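Local coordinates for Galactose/lactose metabolism regulatory protein GAL80 (Saccharomyces cerevisiae, PDB 3BTV) that represses the galactose and lactose metabolic genes of yeast by binding GAL4 and blocking its transcriptional activation when no inducing sugar is present, at residues I43-S48 with N367-Y372; Y121-W126 with I150-G155; G206-T211 with S417-N422; M235-I240 with P262-F267. The protein carries 1 engineered substitution. All blocks are in the same frame, centred on the assembly; numbering follows the deposited sequence.

How the contacts relate
Contact 1 joins helix 39-45 of the Rossmann fold to helix 363-380, and contact 2 lies in the parallel sheet; contact 3 sets helix 405-424 against the start of helix 209-225, and contact 4 lies in the large mixed sheet. In sequence, contact 2 falls within the long span bridged by contact 1, and contact 4 likewise within that bridged by contact 3. Helices 363-380 and 405-424 are consecutive in the chain. Contacts 1 and 2 touch, with centres 13 Å apart, where L371 meets F123; contacts 3 and 4, 9 Å apart, meet through N422 and V236. Between the pairs, W126 NE1 reaches T211 O, which ties the parallel sheet to helix 209-225.

Contact 1. Residues I43-S48 with N367-Y372; sequences ILQLSS and NIHRLY
H369 NE2 is the polar atom on which this contact closes: Q45 OE1 comes to within 3.7 Å of H369 NE2, Q45 CB stands nearly as close, and the branch of L46 packs on it as well. None of these approaches is a hydrogen bond, and NE2 is buried here with no partner in the model. The setting is helix-on-helix packing, in which the end of helix 39-45 of the Rossmann fold leans on helix 363-380, much later in the chain. With CG anti to the backbone N (chi1 -177°), H369 sends its imidazole across to the first helix, where the Q45 side chain crosses that of H369 at about a right angle, with amide and ring planes 53° apart. L46, the first residue to leave helical geometry, has its CB directed toward the second helix and brings CD1 close to both partners, 3.9 Å from Y372 CB and 4.0 Å from H369 NE2. One turn back, I43 crosses the outer part of the Y372 ring at a slant: I43 CG1 is 3.6 Å from Y372 CE2. A42 of the same helix also touches both H369 and Y372, while F50 meets the tyrosine ring edge-to-face. The phenol oxygen finds its polar partner in H39 ND1, and this bond probably helps to hold the far end of the ring just where I43 CD1 comes up to 3.7 Å from Y372 OH.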
loop_
_atom_site.group_PDB
_atom_site.type_symbol
_atom_site.label_atom_id
_atom_site.label_comp_id
_atom_site.label_asym_id
_atom_site.label_seq_id
_atom_site.Cartn_x
_atom_site.Cartn_y
_atom_site.Cartn_z
ATOM N N ILE B 43 8.759 10.852 -35.853
ATOM C CA ILE B 43 9.704 10.877 -36.963
ATOM C C ILE B 43 9.290 11.895 -38.025
ATOM O O ILE B 43 10.136 12.472 -38.717
ATOM C CB ILE B 43 9.834 9.487 -37.616
ATOM C CG1 ILE B 43 10.286 8.453 -36.580
ATOM C CG2 ILE B 43 10.794 9.536 -38.804
ATOM C CD1 ILE B 43 10.465 7.060 -37.145
ATOM N N LEU B 44 7.984 12.113 -38.145
ATOM C CA LEU B 44 7.449 13.044 -39.129
ATOM C C LEU B 44 7.876 14.468 -38.793
ATOM O O LEU B 44 8.227 15.254 -39.674
ATOM C CB LEU B 44 5.924 12.946 -39.163
ATOM C CG LEU B 44 5.190 13.738 -40.244
ATOM C CD1 LEU B 44 5.741 13.405 -41.623
ATOM C CD2 LEU B 44 3.698 13.457 -40.177
ATOM N N GLN B 45 7.859 14.781 -37.505
ATOM C CA GLN B 45 8.168 16.122 -37.028
ATOM C C GLN B 45 9.673 16.405 -37.048
ATOM O O GLN B 45 10.102 17.544 -37.243
ATOM C CB GLN B 45 7.606 16.309 -35.621
ATOM C CG GLN B 45 7.300 17.751 -35.260
ATOM C CD GLN B 45 6.224 17.857 -34.200
ATOM O OE1 GLN B 45 5.722 16.847 -33.709
ATOM N NE2 GLN B 45 5.859 19.083 -33.845
ATOM N N LEU B 46 10.467 15.362 -36.847
ATOM C CA LEU B 46 11.920 15.488 -36.877
ATOM C C LEU B 46 12.454 14.992 -38.216
ATOM O O LEU B 46 13.455 14.273 -38.280
ATOM C CB LEU B 46 12.533 14.709 -35.712
ATOM C CG LEU B 46 11.950 15.098 -34.350
ATOM C CD1 LEU B 46 12.231 14.048 -33.275
ATOM C CD2 LEU B 46 12.454 16.472 -33.916
ATOM N N SER B 47 11.763 15.390 -39.280
ATOM C CA SER B 47 12.081 14.986 -40.645
ATOM C C SER B 47 13.541 15.227 -40.991
ATOM O O SER B 47 14.101 14.558 -41.855
ATOM C CB SER B 47 11.198 15.762 -41.620
ATOM O OG SER B 47 11.258 17.150 -41.337
ATOM N N SER B 48 14.152 16.198 -40.321
ATOM C CA SER B 48 15.554 16.508 -40.551
ATOM C C SER B 48 16.449 15.415 -39.985
ATOM O O SER B 48 17.265 14.828 -40.703
ATOM C CB SER B 48 15.910 17.849 -39.911
ATOM O OG SER B 48 14.980 18.847 -40.290
ATOM N N ASN B 367 5.615 11.699 -25.121
ATOM C CA ASN B 367 6.707 11.003 -24.466
ATOM C C ASN B 367 7.607 10.299 -25.467
ATOM O O ASN B 367 8.833 10.408 -25.386
ATOM C CB ASN B 367 6.189 10.051 -23.393
ATOM C CG ASN B 367 5.529 10.794 -22.252
ATOM O OD1 ASN B 367 5.589 12.015 -22.201
ATOM N ND2 ASN B 367 4.906 10.062 -21.328
ATOM N N ILE B 368 7.006 9.597 -26.423
ATOM C CA ILE B 368 7.795 8.942 -27.464
ATOM C C ILE B 368 8.539 9.980 -28.301
ATOM O O ILE B 368 9.658 9.741 -28.756
ATOM C CB ILE B 368 6.940 8.048 -28.397
ATOM C CG1 ILE B 368 6.654 6.692 -27.741
ATOM C CG2 ILE B 368 7.673 7.805 -29.697
ATOM C CD1 ILE B 368 5.643 6.758 -26.621
ATOM N N HIS B 369 7.922 11.139 -28.490
ATOM C CA HIS B 369 8.546 12.184 -29.290
ATOM C C HIS B 369 9.825 12.642 -28.613
ATOM O O HIS B 369 10.863 12.810 -29.256
ATOM C CB HIS B 369 7.604 13.375 -29.457
ATOM C CG HIS B 369 8.164 14.462 -30.322
ATOM N ND1 HIS B 369 8.792 15.576 -29.808
ATOM C CD2 HIS B 369 8.205 14.596 -31.669
ATOM C CE1 HIS B 369 9.188 16.354 -30.800
ATOM N NE2 HIS B 369 8.845 15.782 -31.939
ATOM N N ARG B 370 9.739 12.831 -27.302
ATOM C CA ARG B 370 10.845 13.363 -26.519
ATOM C C ARG B 370 11.965 12.340 -26.418
ATOM O O ARG B 370 13.129 12.690 -26.221
ATOM C CB ARG B 370 10.359 13.813 -25.132
ATOM C CG ARG B 370 9.602 15.143 -25.172
ATOM C CD ARG B 370 8.780 15.403 -23.915
ATOM N NE ARG B 370 9.609 15.739 -22.755
ATOM C CZ ARG B 370 9.675 16.945 -22.192
ATOM N NH1 ARG B 370 8.956 17.960 -22.667
ATOM N NH2 ARG B 370 10.462 17.136 -21.143
ATOM N N LEU B 371 11.606 11.069 -26.564
ATOM C CA LEU B 371 12.602 10.001 -26.614
ATOM C C LEU B 371 13.416 10.094 -27.914
ATOM O O LEU B 371 14.646 10.040 -27.900
ATOM C CB LEU B 371 11.921 8.634 -26.503
ATOM C CG LEU B 371 12.819 7.405 -26.634
ATOM C CD1 LEU B 371 14.009 7.503 -25.684
ATOM C CD2 LEU B 371 12.011 6.135 -26.381
ATOM N N TYR B 372 12.718 10.230 -29.037
ATOM C CA TYR B 372 13.372 10.416 -30.329
ATOM C C TYR B 372 14.270 11.641 -30.304
ATOM O O TYR B 372 15.405 11.595 -30.766
ATOM C CB TYR B 372 12.344 10.553 -31.453
ATOM C CG TYR B 372 11.988 9.238 -32.098
ATOM C CD1 TYR B 372 10.953 8.460 -31.601
ATOM C CD2 TYR B 372 12.701 8.763 -33.197
ATOM C CE1 TYR B 372 10.636 7.250 -32.177
ATOM C CE2 TYR B 372 12.387 7.551 -33.784
ATOM C CZ TYR B 372 11.353 6.801 -33.265
ATOM O OH TYR B 372 11.024 5.594 -33.829
#

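Contact 2. Residues Y121-W126 with I150-G155; sequences YLFVEW and IISLQG
F123 leans across from its strand onto I150 and S152, and its side chain can be followed outward atom by atom. CB leaves the sheet on the face that also carries I150 and S152. CG is anti to the backbone N (chi1 -170°), which swings the ring toward the neighbouring strand. CD2 passes 3.7 Å from I150 O, and CE2 meets S152 N edge-on and near the ring plane, also at 3.7 Å, with S152 CB beside it. I150 CG2 sits over one ring face in a CH-pi contact, 4.2 Å from the F123 centroid, and at the tip CZ touches L371. An alanine in place of F123 is likely to uncover I150 CG2 and open a gap facing L371. Beneath the ring the backbones pair in parallel: L122 O accepts I150 N at 2.7 Å, I150 O accepts V124 N at 2.9 Å, and V124 O accepts S152 N. Farther along, L153 CD2 covers a face of W126, 3.9 Å from its CG. This is a beta-alpha-beta unit of the Rossmann fold, with helix 132-143 linking the two strands; strand 92-95 borders 121-125, helix 363-380 packs on F123, and helix 405-424 packs on W126.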
loop_
_atom_site.group_PDB
_atom_site.type_symbol
_atom_site.label_atom_id
_atom_site.label_comp_id
_atom_site.label_asym_id
_atom_site.label_seq_id
_atom_site.Cartn_x
_atom_site.Cartn_y
_atom_site.Cartn_z
ATOM N N TYR B 121 22.142 1.743 -34.399
ATOM C CA TYR B 121 21.119 1.758 -33.368
ATOM C C TYR B 121 20.081 0.662 -33.493
ATOM O O TYR B 121 19.615 0.354 -34.591
ATOM C CB TYR B 121 20.407 3.109 -33.360
ATOM C CG TYR B 121 21.325 4.285 -33.139
ATOM C CD1 TYR B 121 21.686 5.117 -34.193
ATOM C CD2 TYR B 121 21.835 4.562 -31.878
ATOM C CE1 TYR B 121 22.527 6.198 -33.993
ATOM C CE2 TYR B 121 22.678 5.638 -31.669
ATOM C CZ TYR B 121 23.021 6.452 -32.728
ATOM O OH TYR B 121 23.860 7.521 -32.516
ATOM N N LEU B 122 19.712 0.094 -32.351
ATOM C CA LEU B 122 18.586 -0.826 -32.283
ATOM C C LEU B 122 17.585 -0.342 -31.243
ATOM O O LEU B 122 17.913 -0.198 -30.062
ATOM C CB LEU B 122 19.039 -2.246 -31.953
ATOM C CG LEU B 122 17.878 -3.225 -31.755
ATOM C CD1 LEU B 122 17.080 -3.376 -33.057
ATOM C CD2 LEU B 122 18.387 -4.579 -31.266
ATOM N N PHE B 123 16.363 -0.094 -31.692
ATOM C CA PHE B 123 15.324 0.482 -30.850
ATOM C C PHE B 123 14.221 -0.558 -30.675
ATOM O O PHE B 123 13.602 -0.977 -31.656
ATOM C CB PHE B 123 14.771 1.725 -31.549
ATOM C CG PHE B 123 13.847 2.559 -30.701
ATOM C CD1 PHE B 123 13.445 3.813 -31.140
ATOM C CD2 PHE B 123 13.382 2.104 -29.486
ATOM C CE1 PHE B 123 12.596 4.596 -30.376
ATOM C CE2 PHE B 123 12.534 2.886 -28.712
ATOM C CZ PHE B 123 12.138 4.128 -29.159
ATOM N N VAL B 124 13.984 -0.982 -29.433
ATOM C CA VAL B 124 12.950 -1.981 -29.145
ATOM C C VAL B 124 11.966 -1.453 -28.123
ATOM O O VAL B 124 12.344 -0.725 -27.211
ATOM C CB VAL B 124 13.560 -3.319 -28.639
ATOM C CG1 VAL B 124 12.472 -4.371 -28.429
ATOM C CG2 VAL B 124 14.606 -3.842 -29.635
ATOM N N GLU B 125 10.700 -1.824 -28.266
ATOM C CA GLU B 125 9.698 -1.429 -27.283
ATOM C C GLU B 125 9.711 -2.316 -26.054
ATOM O O GLU B 125 10.142 -3.465 -26.115
ATOM C CB GLU B 125 8.313 -1.422 -27.913
ATOM C CG GLU B 125 8.130 -0.267 -28.868
ATOM C CD GLU B 125 6.698 -0.104 -29.294
ATOM O OE1 GLU B 125 6.088 -1.126 -29.682
ATOM O OE2 GLU B 125 6.185 1.038 -29.233
ATOM N N TRP B 126 9.271 -1.760 -24.932
ATOM C CA TRP B 126 9.060 -2.537 -23.715
ATOM C C TRP B 126 7.723 -3.253 -23.870
ATOM O O TRP B 126 6.768 -2.650 -24.344
ATOM C CB TRP B 126 9.044 -1.624 -22.484
ATOM C CG TRP B 126 8.771 -2.378 -21.216
ATOM C CD1 TRP B 126 7.588 -2.458 -20.558
ATOM C CD2 TRP B 126 9.696 -3.191 -20.485
ATOM N NE1 TRP B 126 7.711 -3.269 -19.464
ATOM C CE2 TRP B 126 8.998 -3.736 -19.396
ATOM C CE3 TRP B 126 11.043 -3.521 -20.654
ATOM C CZ2 TRP B 126 9.604 -4.581 -18.461
ATOM C CZ3 TRP B 126 11.645 -4.354 -19.727
ATOM C CH2 TRP B 126 10.925 -4.882 -18.650
ATOM N N ILE B 150 18.331 1.038 -27.653
ATOM C CA ILE B 150 17.347 1.870 -26.975
ATOM C C ILE B 150 16.143 1.008 -26.606
ATOM O O ILE B 150 15.703 0.181 -27.406
ATOM C CB ILE B 150 16.884 3.040 -27.873
ATOM C CG1 ILE B 150 18.081 3.804 -28.445
ATOM C CG2 ILE B 150 15.962 3.998 -27.110
ATOM C CD1 ILE B 150 18.279 3.650 -29.969
ATOM N N ILE B 151 15.622 1.182 -25.395
ATOM C CA ILE B 151 14.360 0.555 -25.019
ATOM C C ILE B 151 13.314 1.656 -24.861
ATOM O O ILE B 151 13.615 2.726 -24.336
ATOM C CB ILE B 151 14.466 -0.260 -23.697
ATOM C CG1 ILE B 151 13.186 -1.068 -23.441
ATOM C CG2 ILE B 151 14.746 0.645 -22.504
ATOM C CD1 ILE B 151 13.054 -2.312 -24.354
ATOM N N SER B 152 12.090 1.393 -25.305
ATOM C CA SER B 152 11.013 2.367 -25.183
ATOM C C SER B 152 10.432 2.457 -23.764
ATOM O O SER B 152 9.273 2.105 -23.531
ATOM C CB SER B 152 9.897 2.059 -26.175
ATOM O OG SER B 152 9.013 3.161 -26.277
ATOM N N LEU B 153 11.240 2.921 -22.817
ATOM C CA LEU B 153 10.730 3.273 -21.489
ATOM C C LEU B 153 10.477 4.791 -21.501
ATOM O O LEU B 153 11.082 5.547 -20.742
ATOM C CB LEU B 153 11.724 2.875 -20.395
ATOM C CG LEU B 153 11.865 1.357 -20.146
ATOM C CD1 LEU B 153 12.988 1.040 -19.160
ATOM C CD2 LEU B 153 10.561 0.752 -19.637
ATOM N N GLN B 154 9.581 5.212 -22.389
ATOM C CA GLN B 154 9.403 6.625 -22.711
ATOM C C GLN B 154 8.862 7.439 -21.548
ATOM O O GLN B 154 8.761 8.667 -21.640
ATOM C CB GLN B 154 8.500 6.790 -23.935
ATOM C CG GLN B 154 7.025 6.673 -23.624
ATOM C CD GLN B 154 6.601 5.252 -23.344
ATOM O OE1 GLN B 154 7.108 4.314 -23.956
ATOM N NE2 GLN B 154 5.667 5.085 -22.416
ATOM N N GLY B 155 8.518 6.757 -20.456
ATOM C CA GLY B 155 8.075 7.424 -19.244
ATOM C C GLY B 155 9.203 8.261 -18.662
ATOM O O GLY B 155 8.984 9.301 -18.027
#

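Contact 3. Residues G206-T211 with S417-N422; sequences GVDLVT and SVYKSN
Y419 OH reaches the carboxylate of D208 in the one polar bond between the segments, a weak one of 3.0 Å from Y419 OH to D208 OD1. The two side chains approach from opposite directions; OD1 lies near the plane of the phenol ring at its hydroxyl end, and the carboxylate plane is turned 70° from the ring. The remaining polar bonds hold the acceptor itself. As N-cap of helix 209-225, D208 takes T211 N on OD1 at 2.8 Å, from above the carboxylate plane, and V210 N more weakly on the same oxygen; D208 OD2 receives T211 OG1 at 2.6 Å on its syn side. CG stands between the backbone N and the carbonyl carbon (chi1 67°), which folds the carboxylate back over the amides of the first turn. Replacing D208 by a leucine would probably leave the T211 amide and hydroxyl and the Y419 phenol without their acceptor, and the helix start less firmly held. The apolar contacts centre on V210. V210 CG2 packs 3.9 Å from Y419 CZ, and V210 CG1 meets V418 CG1 at 3.8 Å. I415 touches V210 and T211 from the same helix as Y419, and V236 and P262 border the tyrosine. The whole is an aspartate N-cap, with a tyrosine from helix 405-424 joined to it, at the point where helix 209-225 of the C-terminal domain begins.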
loop_
_atom_site.group_PDB
_atom_site.type_symbol
_atom_site.label_atom_id
_atom_site.label_comp_id
_atom_site.label_asym_id
_atom_site.label_seq_id
_atom_site.Cartn_x
_atom_site.Cartn_y
_atom_site.Cartn_z
ATOM N N GLY B 206 4.379 -11.850 -22.736
ATOM C CA GLY B 206 5.131 -10.620 -22.522
ATOM C C GLY B 206 4.304 -9.361 -22.301
ATOM O O GLY B 206 4.839 -8.250 -22.316
ATOM N N VAL B 207 3.001 -9.526 -22.096
ATOM C CA VAL B 207 2.118 -8.391 -21.835
ATOM C C VAL B 207 1.163 -8.726 -20.700
ATOM O O VAL B 207 0.397 -9.671 -20.793
ATOM C CB VAL B 207 1.302 -7.982 -23.072
ATOM C CG1 VAL B 207 0.536 -6.686 -22.793
ATOM C CG2 VAL B 207 2.206 -7.811 -24.275
ATOM N N ASP B 208 1.215 -7.947 -19.626
ATOM C CA ASP B 208 0.404 -8.226 -18.452
ATOM C C ASP B 208 0.567 -7.124 -17.419
ATOM O O ASP B 208 1.407 -6.231 -17.563
ATOM C CB ASP B 208 0.783 -9.580 -17.836
ATOM C CG ASP B 208 2.175 -9.581 -17.238
ATOM O OD1 ASP B 208 2.344 -9.082 -16.106
ATOM O OD2 ASP B 208 3.099 -10.087 -17.899
ATOM N N LEU B 209 -0.243 -7.212 -16.370
ATOM C CA LEU B 209 -0.311 -6.178 -15.340
ATOM C C LEU B 209 1.049 -5.922 -14.705
ATOM O O LEU B 209 1.411 -4.785 -14.411
ATOM C CB LEU B 209 -1.302 -6.591 -14.248
ATOM C CG LEU B 209 -1.450 -5.587 -13.099
ATOM C CD1 LEU B 209 -1.968 -4.258 -13.659
ATOM C CD2 LEU B 209 -2.368 -6.102 -12.004
ATOM N N VAL B 210 1.799 -6.988 -14.467
ATOM C CA VAL B 210 3.069 -6.845 -13.780
ATOM C C VAL B 210 4.158 -6.354 -14.724
ATOM O O VAL B 210 4.803 -5.317 -14.491
ATOM C CB VAL B 210 3.493 -8.158 -13.135
ATOM C CG1 VAL B 210 4.780 -7.957 -12.355
ATOM C CG2 VAL B 210 2.390 -8.654 -12.216
ATOM N N THR B 211 4.340 -7.099 -15.803
ATOM C CA THR B 211 5.401 -6.830 -16.750
ATOM C C THR B 211 5.258 -5.450 -17.357
ATOM O O THR B 211 6.237 -4.723 -17.530
ATOM C CB THR B 211 5.378 -7.865 -17.892
ATOM O OG1 THR B 211 5.509 -9.183 -17.337
ATOM C CG2 THR B 211 6.507 -7.598 -18.868
ATOM N N SER B 417 11.806 -11.207 -10.491
ATOM C CA SER B 417 11.819 -11.312 -9.032
ATOM C C SER B 417 10.461 -11.105 -8.382
ATOM O O SER B 417 10.149 -11.747 -7.379
ATOM C CB SER B 417 12.827 -10.339 -8.437
ATOM O OG SER B 417 14.099 -10.573 -9.011
ATOM N N VAL B 418 9.650 -10.201 -8.925
ATOM C CA VAL B 418 8.288 -10.066 -8.419
ATOM C C VAL B 418 7.566 -11.434 -8.472
ATOM O O VAL B 418 6.992 -11.894 -7.476
ATOM C CB VAL B 418 7.487 -8.997 -9.185
ATOM C CG1 VAL B 418 6.015 -9.170 -8.927
ATOM C CG2 VAL B 418 7.935 -7.573 -8.756
ATOM N N TYR B 419 7.612 -12.086 -9.630
ATOM C CA TYR B 419 6.995 -13.405 -9.778
ATOM C C TYR B 419 7.625 -14.486 -8.882
ATOM O O TYR B 419 6.914 -15.348 -8.375
ATOM C CB TYR B 419 6.995 -13.849 -11.245
ATOM C CG TYR B 419 5.888 -13.218 -12.053
ATOM C CD1 TYR B 419 6.166 -12.273 -13.023
ATOM C CD2 TYR B 419 4.560 -13.560 -11.831
ATOM C CE1 TYR B 419 5.161 -11.687 -13.758
ATOM C CE2 TYR B 419 3.547 -12.982 -12.560
ATOM C CZ TYR B 419 3.858 -12.043 -13.529
ATOM O OH TYR B 419 2.858 -11.459 -14.268
ATOM N N LYS B 420 8.944 -14.436 -8.685
ATOM C CA LYS B 420 9.609 -15.388 -7.790
ATOM C C LYS B 420 9.097 -15.219 -6.376
ATOM O O LYS B 420 8.732 -16.198 -5.730
ATOM C CB LYS B 420 11.127 -15.210 -7.780
ATOM C CG LYS B 420 11.889 -16.022 -8.794
ATOM C CD LYS B 420 13.378 -15.998 -8.483
ATOM C CE LYS B 420 14.201 -16.020 -9.764
ATOM N NZ LYS B 420 13.687 -17.007 -10.758
ATOM N N SER B 421 9.082 -13.968 -5.907
ATOM C CA SER B 421 8.621 -13.641 -4.574
ATOM C C SER B 421 7.251 -14.223 -4.284
ATOM O O SER B 421 7.021 -14.789 -3.222
ATOM C CB SER B 421 8.554 -12.104 -4.388
ATOM O OG SER B 421 8.011 -11.829 -3.120
ATOM N N ASN B 422 6.331 -14.034 -5.221
ATOM C CA ASN B 422 4.993 -14.585 -5.105
ATOM C C ASN B 422 5.002 -16.129 -5.013
ATOM O O ASN B 422 4.328 -16.725 -4.174
ATOM C CB ASN B 422 4.162 -14.157 -6.316
ATOM C CG ASN B 422 2.755 -14.705 -6.273
ATOM O OD1 ASN B 422 1.991 -14.396 -5.366
ATOM N ND2 ASN B 422 2.405 -15.529 -7.253
#

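Contact 4. Residues M235-I240 with P262-F267; sequences MVFNNI and PDHLLF
The rings of F237 and H264 form an offset edge-to-face pair: the imidazole turns its edge toward the phenylalanine face, with planes at 88° and centroids 5.9 Å apart. At the F237 edge, in its plane, lies H264 O, 3.5 Å from F237 CD1, and L266 CD1 meets F237 CE1 obliquely at 3.7 Å. T270 of the second subunit packs on this ring too. On the other face of the sheet, V236 CG1 is pressed tightly against P262 CG at 3.4 Å. Beyond the paired strands, the D263 carboxylate grips two backbone amides: OD1 takes N239 N at 2.9 Å through its syn lone pair, while I240 N reaches OD2 at 2.7 Å from above the carboxylate plane. K259 adds a salt bridge to OD2. F237 O accepts D263 N at 2.7 Å and H264 N weakly, two consecutive residues facing one: a classic beta bulge where antiparallel strands 229-237 and 264-271 pair in the mixed sheet of the C-terminal domain.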
loop_
_atom_site.group_PDB
_atom_site.type_symbol
_atom_site.label_atom_id
_atom_site.label_comp_id
_atom_site.label_asym_id
_atom_site.label_seq_id
_atom_site.Cartn_x
_atom_site.Cartn_y
_atom_site.Cartn_z
ATOM N N MET B 235 2.740 -10.212 -3.983
ATOM C CA MET B 235 1.702 -11.210 -4.137
ATOM C C MET B 235 0.968 -10.889 -5.429
ATOM O O MET B 235 0.526 -9.751 -5.639
ATOM C CB MET B 235 0.741 -11.188 -2.960
ATOM C CG MET B 235 1.411 -11.442 -1.623
ATOM S SD MET B 235 0.273 -11.207 -0.242
ATOM C CE MET B 235 1.378 -11.501 1.142
ATOM N N VAL B 236 0.852 -11.893 -6.291
ATOM C CA VAL B 236 0.280 -11.727 -7.620
ATOM C C VAL B 236 -0.995 -12.551 -7.687
ATOM O O VAL B 236 -1.012 -13.717 -7.311
ATOM C CB VAL B 236 1.276 -12.193 -8.694
ATOM C CG1 VAL B 236 0.684 -12.052 -10.092
ATOM C CG2 VAL B 236 2.573 -11.403 -8.561
ATOM N N PHE B 237 -2.072 -11.942 -8.161
ATOM C CA PHE B 237 -3.379 -12.584 -8.089
ATOM C C PHE B 237 -4.028 -12.862 -9.440
ATOM O O PHE B 237 -4.028 -12.016 -10.334
ATOM C CB PHE B 237 -4.351 -11.699 -7.305
ATOM C CG PHE B 237 -3.951 -11.460 -5.882
ATOM C CD1 PHE B 237 -2.946 -10.556 -5.562
ATOM C CD2 PHE B 237 -4.601 -12.120 -4.859
ATOM C CE1 PHE B 237 -2.585 -10.343 -4.240
ATOM C CE2 PHE B 237 -4.250 -11.898 -3.532
ATOM C CZ PHE B 237 -3.246 -11.015 -3.223
ATOM N N ASN B 238 -4.615 -14.044 -9.570
ATOM C CA ASN B 238 -5.590 -14.268 -10.631
ATOM C C ASN B 238 -6.912 -14.628 -9.966
ATOM O O ASN B 238 -7.331 -15.777 -9.983
ATOM C CB ASN B 238 -5.137 -15.360 -11.610
ATOM C CG ASN B 238 -6.081 -15.511 -12.797
ATOM O OD1 ASN B 238 -6.933 -14.659 -13.047
ATOM N ND2 ASN B 238 -5.936 -16.607 -13.527
ATOM N N ASN B 239 -7.551 -13.642 -9.348
ATOM C CA ASN B 239 -8.839 -13.859 -8.703
ATOM C C ASN B 239 -9.970 -13.785 -9.720
ATOM O O ASN B 239 -11.132 -14.004 -9.394
ATOM C CB ASN B 239 -9.079 -12.801 -7.628
ATOM C CG ASN B 239 -8.366 -13.103 -6.322
ATOM O OD1 ASN B 239 -7.886 -14.216 -6.083
ATOM N ND2 ASN B 239 -8.304 -12.096 -5.454
ATOM N N ILE B 240 -9.624 -13.433 -10.949
ATOM C CA ILE B 240 -10.605 -13.292 -12.022
ATOM C C ILE B 240 -10.182 -14.158 -13.204
ATOM O O ILE B 240 -9.760 -13.642 -14.244
ATOM C CB ILE B 240 -10.745 -11.803 -12.480
ATOM C CG1 ILE B 240 -10.926 -10.874 -11.269
ATOM C CG2 ILE B 240 -11.895 -11.641 -13.466
ATOM C CD1 ILE B 240 -11.038 -9.378 -11.641
ATOM N N PRO B 262 -2.418 -11.905 -14.480
ATOM C CA PRO B 262 -2.922 -11.452 -13.175
ATOM C C PRO B 262 -3.958 -10.331 -13.253
ATOM O O PRO B 262 -3.970 -9.545 -14.201
ATOM C CB PRO B 262 -1.665 -10.915 -12.483
ATOM C CG PRO B 262 -0.519 -11.508 -13.243
ATOM C CD PRO B 262 -0.985 -11.606 -14.644
ATOM N N ASP B 263 -4.818 -10.263 -12.243
ATOM C CA ASP B 263 -5.752 -9.151 -12.084
ATOM C C ASP B 263 -5.439 -8.285 -10.867
ATOM O O ASP B 263 -6.152 -7.317 -10.594
ATOM C CB ASP B 263 -7.185 -9.655 -11.970
ATOM C CG ASP B 263 -7.279 -10.933 -11.184
ATOM O OD1 ASP B 263 -7.091 -10.884 -9.952
ATOM O OD2 ASP B 263 -7.523 -11.986 -11.811
ATOM N N HIS B 264 -4.402 -8.634 -10.114
ATOM C CA HIS B 264 -3.971 -7.744 -9.020
ATOM C C HIS B 264 -2.540 -8.002 -8.623
ATOM O O HIS B 264 -2.075 -9.138 -8.651
ATOM C CB HIS B 264 -4.847 -7.900 -7.784
ATOM C CG HIS B 264 -4.929 -6.663 -6.946
ATOM N ND1 HIS B 264 -4.009 -6.363 -5.962
ATOM C CD2 HIS B 264 -5.827 -5.651 -6.935
ATOM C CE1 HIS B 264 -4.337 -5.221 -5.382
ATOM N NE2 HIS B 264 -5.451 -4.774 -5.943
ATOM N N LEU B 265 -1.851 -6.933 -8.249
ATOM C CA LEU B 265 -0.492 -7.023 -7.765
ATOM C C LEU B 265 -0.389 -6.236 -6.466
ATOM O O LEU B 265 -0.779 -5.054 -6.403
ATOM C CB LEU B 265 0.500 -6.457 -8.795
ATOM C CG LEU B 265 1.938 -6.255 -8.269
ATOM C CD1 LEU B 265 2.633 -7.581 -8.005
ATOM C CD2 LEU B 265 2.781 -5.400 -9.203
ATOM N N LEU B 266 0.125 -6.891 -5.433
ATOM C CA LEU B 266 0.522 -6.201 -4.201
ATOM C C LEU B 266 2.021 -6.241 -4.192
ATOM O O LEU B 266 2.617 -7.298 -4.379
ATOM C CB LEU B 266 0.005 -6.904 -2.944
ATOM C CG LEU B 266 -1.507 -7.042 -2.756
ATOM C CD1 LEU B 266 -1.811 -7.893 -1.532
ATOM C CD2 LEU B 266 -2.174 -5.678 -2.636
ATOM N N PHE B 267 2.644 -5.092 -3.994
ATOM C CA PHE B 267 4.097 -5.045 -4.020
ATOM C C PHE B 267 4.587 -4.106 -2.949
ATOM O O PHE B 267 4.102 -2.980 -2.823
ATOM C CB PHE B 267 4.584 -4.600 -5.403
ATOM C CG PHE B 267 6.054 -4.230 -5.453
ATOM C CD1 PHE B 267 6.999 -5.124 -5.937
ATOM C CD2 PHE B 267 6.483 -2.977 -5.045
ATOM C CE1 PHE B 267 8.336 -4.776 -5.999
ATOM C CE2 PHE B 267 7.820 -2.624 -5.098
ATOM C CZ PHE B 267 8.750 -3.516 -5.578
#